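Long-range contacts in uncharacterized protein (Pyrococcus abyssi, PDB 5IFF), which acts as a restriction DNA glycosylase, R.PabI, which binds double-stranded DNA as a tetramer and probably excises adenine bases from its recognition sequence: residues I56-S61 with V160-T165; I12-P17 with Y184-D189; P129-E134 with I141-K146. The protein carries 2 engineered substitutions. One frame throughout, in Å; residues are numbered along the deposited sequence.

Contact 1: residues I56-S61 with V160-T165; sequences IAWQIS and VCIPLT. Engineered in segment 56-61: Ala57 (natural residue Glu).
Ile56 and Ile162 face each other as a hydrogen-bonded pair at one end of an antiparallel junction inside the large antiparallel sheet of R.PabI, where strand 54-59 meets strand 154-163. Their backbones bond in both directions, Ile56 N reaching Ile162 O at 2.7 Å and Ile162 N reaching Ile56 O. The Ile56 side chain extends beyond the pair: with CG1 beside its own N (chi1 -64°), it crosses Leu164 at about a right angle, and CG1 lies 3.6 Å from Leu164 CD2. Leu164 belongs to the short 3-10 segment after the strand, so the contact continues past the last paired residue.

Ala57, an engineered residue that is Glu in the natural sequence, forms the non-hydrogen-bonded pair with Cys161 on the reverse face of the sheet; its CB is 4.2 Å from Cys161 SG. Trp58 returns to the face of Ile56 and pairs with Val160 through two further backbone bonds, Trp58 N to Val160 O and Val160 N to Trp58 O, each 2.9 Å. Its side chain runs alongside that of Val160, Ile162 CD1 lies at the edge of the indole, near its plane, 4.3 Å from Trp58 CE3, and Glu71 accepts a bond from NE1. Gln59 and Ile60, which follow directly, bind adenine in another structure of this protein, as does Val158, bonded through its backbone to Ile60; this is consistent with the strand leading toward the base-binding site. Ile60 CG1 lies over one face of the indole, displaced toward the rim, 3.8 Å above the Trp58 ring plane.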
# COMPACT_ATOMS: atom_id res chain seq x y z
N ILE A 56 2.67 -12.11 -23.23
CA ILE A 56 1.93 -11.75 -22.01
C ILE A 56 2.35 -12.73 -20.92
O ILE A 56 2.13 -13.94 -21.08
CB ILE A 56 0.40 -11.85 -22.17
CG1 ILE A 56 -0.11 -10.87 -23.22
CG2 ILE A 56 -0.27 -11.55 -20.82
CD1 ILE A 56 -1.49 -11.24 -23.69
N ALA A 57 2.98 -12.21 -19.88
CA ALA A 57 3.40 -12.98 -18.73
C ALA A 57 2.32 -12.95 -17.66
O ALA A 57 2.03 -11.89 -17.11
CB ALA A 57 4.72 -12.42 -18.17
N TRP A 58 1.78 -14.11 -17.33
CA TRP A 58 0.65 -14.22 -16.46
C TRP A 58 1.04 -15.14 -15.30
O TRP A 58 1.30 -16.36 -15.51
CB TRP A 58 -0.52 -14.79 -17.22
CG TRP A 58 -1.84 -14.93 -16.46
CD1 TRP A 58 -2.16 -14.46 -15.19
CD2 TRP A 58 -3.04 -15.60 -16.96
NE1 TRP A 58 -3.48 -14.78 -14.91
CE2 TRP A 58 -4.02 -15.45 -15.96
CE3 TRP A 58 -3.34 -16.24 -18.16
CZ2 TRP A 58 -5.32 -16.00 -16.12
CZ3 TRP A 58 -4.64 -16.80 -18.31
CH2 TRP A 58 -5.60 -16.66 -17.29
N GLN A 59 1.12 -14.56 -14.12
CA GLN A 59 1.34 -15.32 -12.90
C GLN A 59 -0.01 -15.87 -12.52
O GLN A 59 -0.82 -15.16 -11.88
CB GLN A 59 1.95 -14.45 -11.78
CG GLN A 59 2.41 -15.26 -10.62
CD GLN A 59 1.41 -15.21 -9.50
OE1 GLN A 59 1.16 -14.15 -8.92
NE2 GLN A 59 0.79 -16.35 -9.20
N ILE A 60 -0.25 -17.11 -12.91
CA ILE A 60 -1.59 -17.66 -12.91
C ILE A 60 -1.86 -18.46 -11.61
O ILE A 60 -0.93 -19.01 -10.99
CB ILE A 60 -1.81 -18.53 -14.15
CG1 ILE A 60 -3.29 -18.88 -14.32
CG2 ILE A 60 -0.93 -19.81 -14.10
CD1 ILE A 60 -3.57 -19.57 -15.70
N SER A 61 -3.12 -18.48 -11.20
CA SER A 61 -3.51 -19.12 -9.92
C SER A 61 -4.60 -20.17 -10.19
O SER A 61 -5.11 -20.23 -11.31
CB SER A 61 -4.05 -18.08 -8.91
OG SER A 61 -3.06 -17.14 -8.58
N VAL A 160 2.49 -18.46 -17.08
CA VAL A 160 2.43 -18.84 -18.51
C VAL A 160 2.79 -17.57 -19.30
O VAL A 160 2.35 -16.47 -18.96
CB VAL A 160 1.05 -19.40 -18.92
CG1 VAL A 160 -0.03 -18.42 -18.55
CG2 VAL A 160 1.00 -19.71 -20.42
N CYS A 161 3.63 -17.72 -20.32
CA CYS A 161 4.04 -16.59 -21.15
C CYS A 161 3.42 -16.86 -22.53
O CYS A 161 3.79 -17.83 -23.18
CB CYS A 161 5.56 -16.51 -21.28
SG CYS A 161 6.30 -16.01 -19.67
N ILE A 162 2.51 -15.99 -22.92
CA ILE A 162 1.69 -16.17 -24.12
C ILE A 162 2.21 -15.25 -25.22
O ILE A 162 2.13 -14.05 -25.05
CB ILE A 162 0.23 -15.83 -23.87
CG1 ILE A 162 -0.38 -16.82 -22.82
CG2 ILE A 162 -0.55 -16.03 -25.18
CD1 ILE A 162 -1.66 -16.30 -22.12
N PRO A 163 2.68 -15.79 -26.36
CA PRO A 163 3.15 -14.85 -27.42
C PRO A 163 2.05 -13.89 -27.90
O PRO A 163 0.91 -14.32 -28.14
CB PRO A 163 3.57 -15.79 -28.56
CG PRO A 163 3.86 -17.15 -27.84
CD PRO A 163 2.85 -17.20 -26.73
N LEU A 164 2.38 -12.61 -28.04
CA LEU A 164 1.41 -11.67 -28.58
C LEU A 164 0.94 -12.09 -29.98
O LEU A 164 -0.10 -11.65 -30.46
CB LEU A 164 1.97 -10.25 -28.66
CG LEU A 164 2.13 -9.52 -27.31
CD1 LEU A 164 2.50 -8.06 -27.69
CD2 LEU A 164 0.87 -9.60 -26.47
N THR A 165 1.73 -12.90 -30.66
CA THR A 165 1.34 -13.29 -32.02
C THR A 165 0.20 -14.29 -31.94
O THR A 165 -0.33 -14.70 -32.97
CB THR A 165 2.49 -13.91 -32.81
OG1 THR A 165 3.06 -14.96 -32.03
CG2 THR A 165 3.55 -12.90 -33.11

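Contact 2: residues I12-P17 with Y184-D189; sequences IVVRLP and YEVPVD
Val14 and Tyr184 form a hydrogen-bonded antiparallel pair between strands 11-17 and 181-186, whose short axes run at 142° to each other, so the two strands depart from exact antiparallel by a marked twist. Val14 N donates to Tyr184 O at 2.9 Å, and Tyr184 N returns a more bent bond to Val14 O. Further along, Val186 N points almost straight at Ile12 O, with an angle of 176° at the hydrogen. Beyond this bond a water takes over: it accepts from Ile12 N at 3.0 Å and donates to Val186 O at 2.6 Å, bridging the two strands next to that bond. The chain then passes through Pro187, at the N-cap position, into helix 188-201.

Among the side chains, valine methyls do most of the work. Val14 and Val186 each place CG2 beside the backbone N and anti to the carbonyl carbon, and these two methyls meet at 3.5 Å, a close methyl-methyl approach. Ile12 CG2 approaches the same Val186 CG2 at 4.1 Å, so one methyl is shared by two neighbours of the opposing strand. Met75 of helix 72-81 packs on both Ile12 and Val186. Tyr184 starts from this same face, and its ring continues beyond strand 11-17 to a hydroxyl bonded to Glu139. On the reverse face Val13 CG1 lies 3.9 Å from Tyr184 O, and the carboxylate of Glu185 turns to a salt bridge with Lys11. The arrangement is that of a three-stranded antiparallel sheet in which the hairpin 4-8/11-17 is joined by the distant strand 181-186: 11-17 is central, and 181-186 closes the chain back onto its beginning.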
# COMPACT_ATOMS: atom_id res chain seq x y z
N ILE A 12 -12.22 -22.80 -24.73
CA ILE A 12 -12.07 -21.98 -23.53
C ILE A 12 -11.33 -20.71 -23.99
O ILE A 12 -10.31 -20.81 -24.66
CB ILE A 12 -11.28 -22.69 -22.43
CG1 ILE A 12 -12.02 -23.97 -21.99
CG2 ILE A 12 -10.97 -21.74 -21.25
CD1 ILE A 12 -13.51 -23.77 -21.78
N VAL A 13 -11.87 -19.54 -23.66
CA VAL A 13 -11.26 -18.28 -24.10
C VAL A 13 -10.92 -17.42 -22.87
O VAL A 13 -11.65 -17.46 -21.85
CB VAL A 13 -12.23 -17.54 -25.03
CG1 VAL A 13 -11.68 -16.15 -25.36
CG2 VAL A 13 -12.48 -18.35 -26.33
N VAL A 14 -9.77 -16.75 -22.90
CA VAL A 14 -9.43 -15.83 -21.80
C VAL A 14 -9.21 -14.44 -22.35
O VAL A 14 -8.51 -14.27 -23.38
CB VAL A 14 -8.20 -16.28 -21.04
CG1 VAL A 14 -7.95 -15.36 -19.82
CG2 VAL A 14 -8.45 -17.68 -20.51
N ARG A 15 -9.81 -13.45 -21.71
CA ARG A 15 -9.53 -12.07 -22.15
C ARG A 15 -8.56 -11.43 -21.13
O ARG A 15 -8.76 -11.52 -19.90
CB ARG A 15 -10.83 -11.29 -22.30
CG ARG A 15 -11.66 -11.80 -23.47
CD ARG A 15 -12.92 -11.01 -23.69
NE ARG A 15 -13.52 -11.24 -25.01
CZ ARG A 15 -14.18 -12.34 -25.37
NH1 ARG A 15 -14.33 -13.34 -24.50
NH2 ARG A 15 -14.69 -12.44 -26.58
N LEU A 16 -7.50 -10.84 -21.68
CA LEU A 16 -6.35 -10.37 -20.93
C LEU A 16 -6.04 -8.93 -21.23
O LEU A 16 -6.01 -8.52 -22.41
CB LEU A 16 -5.12 -11.23 -21.24
CG LEU A 16 -5.24 -12.72 -20.87
CD1 LEU A 16 -4.08 -13.44 -21.44
CD2 LEU A 16 -5.22 -12.88 -19.36
N PRO A 17 -5.79 -8.14 -20.18
CA PRO A 17 -5.35 -6.76 -20.33
C PRO A 17 -3.94 -6.72 -20.87
O PRO A 17 -3.06 -7.53 -20.51
CB PRO A 17 -5.39 -6.21 -18.91
CG PRO A 17 -5.10 -7.42 -18.06
CD PRO A 17 -5.77 -8.58 -18.77
N TYR A 184 -7.60 -14.74 -26.16
CA TYR A 184 -6.69 -15.86 -26.32
C TYR A 184 -7.44 -17.19 -26.19
O TYR A 184 -8.04 -17.47 -25.13
CB TYR A 184 -5.58 -15.78 -25.26
CG TYR A 184 -4.67 -16.98 -25.26
CD1 TYR A 184 -3.87 -17.26 -26.36
CD2 TYR A 184 -4.60 -17.81 -24.15
CE1 TYR A 184 -3.04 -18.39 -26.37
CE2 TYR A 184 -3.76 -18.93 -24.15
CZ TYR A 184 -2.97 -19.20 -25.25
OH TYR A 184 -2.15 -20.32 -25.24
N GLU A 185 -7.34 -18.06 -27.20
CA GLU A 185 -8.01 -19.35 -27.11
C GLU A 185 -7.05 -20.27 -26.38
O GLU A 185 -5.88 -20.38 -26.76
CB GLU A 185 -8.38 -19.88 -28.51
CG GLU A 185 -9.23 -18.87 -29.31
CD GLU A 185 -9.59 -19.31 -30.76
OE1 GLU A 185 -8.87 -20.15 -31.33
OE2 GLU A 185 -10.61 -18.82 -31.30
N VAL A 186 -7.53 -20.90 -25.32
CA VAL A 186 -6.64 -21.70 -24.47
C VAL A 186 -6.57 -23.08 -25.06
O VAL A 186 -7.58 -23.75 -25.13
CB VAL A 186 -7.16 -21.78 -23.00
CG1 VAL A 186 -6.20 -22.66 -22.11
CG2 VAL A 186 -7.33 -20.37 -22.41
N PRO A 187 -5.37 -23.52 -25.48
CA PRO A 187 -5.19 -24.88 -25.98
C PRO A 187 -5.37 -25.91 -24.85
O PRO A 187 -4.89 -25.65 -23.74
CB PRO A 187 -3.74 -24.87 -26.48
CG PRO A 187 -3.32 -23.41 -26.51
CD PRO A 187 -4.09 -22.83 -25.36
N VAL A 188 -6.00 -27.06 -25.11
CA VAL A 188 -6.02 -28.09 -24.06
C VAL A 188 -4.65 -28.46 -23.50
O VAL A 188 -4.55 -28.70 -22.32
CB VAL A 188 -6.64 -29.44 -24.50
CG1 VAL A 188 -6.99 -30.22 -23.29
CG2 VAL A 188 -7.86 -29.23 -25.26
N ASP A 189 -3.61 -28.55 -24.33
CA ASP A 189 -2.32 -28.97 -23.80
C ASP A 189 -1.74 -27.93 -22.81
O ASP A 189 -0.95 -28.28 -21.94
CB ASP A 189 -1.31 -29.25 -24.92
CG ASP A 189 -1.07 -28.07 -25.83
OD1 ASP A 189 -1.79 -27.07 -25.69
OD2 ASP A 189 -0.18 -28.15 -26.70
O HOH W 1 -10.01 -24.71 -25.23

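Contact 3: residues P129-E134 with I141-K146; sequences PVAKKE and IGIVLK
Ala131 and Ile143 lie at the heart of a beta hairpin contact, in which strand 121-134 turns back as strand 140-147 within the large antiparallel sheet of R.PabI. The axes run at 174°, close to exactly antiparallel, and two hydrogen-bonded pairs hold them. Ala131 N donates to Ile143 O at 3.0 Å and Ile143 N to Ala131 O at 2.7 Å; Lys133 and Ile141 repeat the exchange nearer the turn. Between them Lys132 faces Gly142, where the backbones come nearest and Gly142 CA lies 3.2 Å from Ala131 O in a CA-H...O contact.

On one face Ala131 CB receives the end of Ile143, whose CD1 stands 3.7 Å away, and helix 188-201 covers Ile141 and Ile143. Val130 and Val144 lie side by side and point the same way: Val144 CG1, anti to its carbonyl carbon (chi1 -65°), sits 4.0 Å from both methyls of Val130, CG1 and CG2. The two lysines send their amines out of the contact, Lys132 to the carbonyl of Gly33 and Lys133 to a salt bridge with Glu193. Val130 to Lys132, on the other edge of strand 121-134, pair antiparallel with a strand of the second subunit, so the sheet continues across the interface.

At the end far from the turn, a water accepts from Leu145 N and donates to Pro129 O, spanning the strands. Beside it the proline ring and the leucine cross at about a right angle, Pro129 CG touching Leu145 CD1 at 3.5 Å.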
# COMPACT_ATOMS: atom_id res chain seq x y z
N PRO A 129 16.54 -22.11 -8.81
CA PRO A 129 16.14 -23.09 -9.83
C PRO A 129 14.88 -22.60 -10.56
O PRO A 129 13.96 -22.04 -9.93
CB PRO A 129 15.85 -24.35 -9.00
CG PRO A 129 15.23 -23.78 -7.75
CD PRO A 129 15.98 -22.45 -7.49
N VAL A 130 14.85 -22.80 -11.88
CA VAL A 130 13.70 -22.48 -12.69
C VAL A 130 13.27 -23.70 -13.52
O VAL A 130 14.11 -24.33 -14.15
CB VAL A 130 14.03 -21.31 -13.62
CG1 VAL A 130 12.89 -21.00 -14.58
CG2 VAL A 130 14.37 -20.05 -12.78
N ALA A 131 11.99 -24.05 -13.48
CA ALA A 131 11.51 -25.14 -14.35
C ALA A 131 10.79 -24.49 -15.51
O ALA A 131 9.99 -23.57 -15.32
CB ALA A 131 10.55 -26.10 -13.59
N LYS A 132 11.02 -24.97 -16.73
CA LYS A 132 10.38 -24.30 -17.86
C LYS A 132 10.04 -25.30 -18.99
O LYS A 132 10.80 -26.22 -19.25
CB LYS A 132 11.32 -23.17 -18.36
CG LYS A 132 10.80 -22.35 -19.52
CD LYS A 132 11.89 -21.34 -20.02
CE LYS A 132 11.72 -21.04 -21.51
NZ LYS A 132 12.47 -19.86 -22.07
N LYS A 133 8.89 -25.13 -19.62
CA LYS A 133 8.52 -26.01 -20.75
C LYS A 133 7.96 -25.14 -21.86
O LYS A 133 7.24 -24.17 -21.58
CB LYS A 133 7.45 -27.05 -20.30
CG LYS A 133 7.13 -28.11 -21.37
CD LYS A 133 6.07 -29.10 -20.84
CE LYS A 133 6.64 -30.04 -19.78
NZ LYS A 133 5.84 -31.32 -19.69
N GLU A 134 8.24 -25.49 -23.11
CA GLU A 134 7.72 -24.70 -24.23
C GLU A 134 6.75 -25.53 -25.05
O GLU A 134 7.05 -26.67 -25.37
CB GLU A 134 8.86 -24.19 -25.12
CG GLU A 134 8.32 -23.43 -26.32
CD GLU A 134 9.41 -22.99 -27.33
OE1 GLU A 134 10.61 -22.99 -26.98
OE2 GLU A 134 9.03 -22.64 -28.47
N ILE A 141 5.67 -22.33 -20.17
CA ILE A 141 5.14 -22.51 -18.80
C ILE A 141 6.35 -22.55 -17.91
O ILE A 141 7.23 -23.38 -18.14
CB ILE A 141 4.36 -23.81 -18.64
CG1 ILE A 141 3.10 -23.78 -19.50
CG2 ILE A 141 4.01 -24.07 -17.09
CD1 ILE A 141 3.27 -24.59 -20.83
N GLY A 142 6.43 -21.62 -16.95
CA GLY A 142 7.59 -21.53 -16.09
C GLY A 142 7.24 -21.68 -14.59
O GLY A 142 6.16 -21.29 -14.16
N ILE A 143 8.19 -22.19 -13.79
CA ILE A 143 8.00 -22.24 -12.33
C ILE A 143 9.23 -21.65 -11.67
O ILE A 143 10.36 -22.02 -11.99
CB ILE A 143 7.76 -23.66 -11.82
CG1 ILE A 143 6.82 -24.42 -12.78
CG2 ILE A 143 7.18 -23.64 -10.35
CD1 ILE A 143 6.96 -25.92 -12.73
N VAL A 144 9.03 -20.68 -10.81
CA VAL A 144 10.20 -20.03 -10.20
C VAL A 144 9.97 -20.01 -8.69
O VAL A 144 8.86 -20.31 -8.22
CB VAL A 144 10.38 -18.61 -10.71
CG1 VAL A 144 10.70 -18.62 -12.21
CG2 VAL A 144 9.09 -17.83 -10.47
N LEU A 145 11.02 -19.68 -7.95
CA LEU A 145 10.95 -19.62 -6.50
C LEU A 145 11.12 -18.19 -6.03
O LEU A 145 11.82 -17.38 -6.67
CB LEU A 145 12.02 -20.49 -5.85
CG LEU A 145 11.92 -21.99 -6.15
CD1 LEU A 145 12.96 -22.70 -5.28
CD2 LEU A 145 10.51 -22.57 -5.94
N LYS A 146 10.47 -17.88 -4.91
CA LYS A 146 10.65 -16.62 -4.18
C LYS A 146 10.81 -16.93 -2.68
O LYS A 146 10.22 -17.88 -2.18
CB LYS A 146 9.47 -15.67 -4.42
CG LYS A 146 9.71 -14.24 -3.94
CD LYS A 146 9.23 -13.21 -4.99
CE LYS A 146 9.81 -11.82 -4.75
NZ LYS A 146 9.47 -10.91 -5.87
O HOH W 2 13.55 -19.45 -8.96

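In the fold
Contacts 1 and 3 belong to the same large sheet, where strands 154-163 and 140-147 are neighbours; contact 2 belongs to a separate small sheet packed against contact 1, Trp58 CH2 meeting Val14 CG1 at 3.7 Å and Ile162 CG2 meeting the Tyr184 ring. All three are largely buried antiparallel pairings. Contact 1 lies closest to the chain centre and its side-chain contacts are apolar, whereas contacts 2 and 3 each include a bridging water and charged side chains at their margins. Contact 3, a local hairpin nested within the loops closed by the others, alone reaches another subunit.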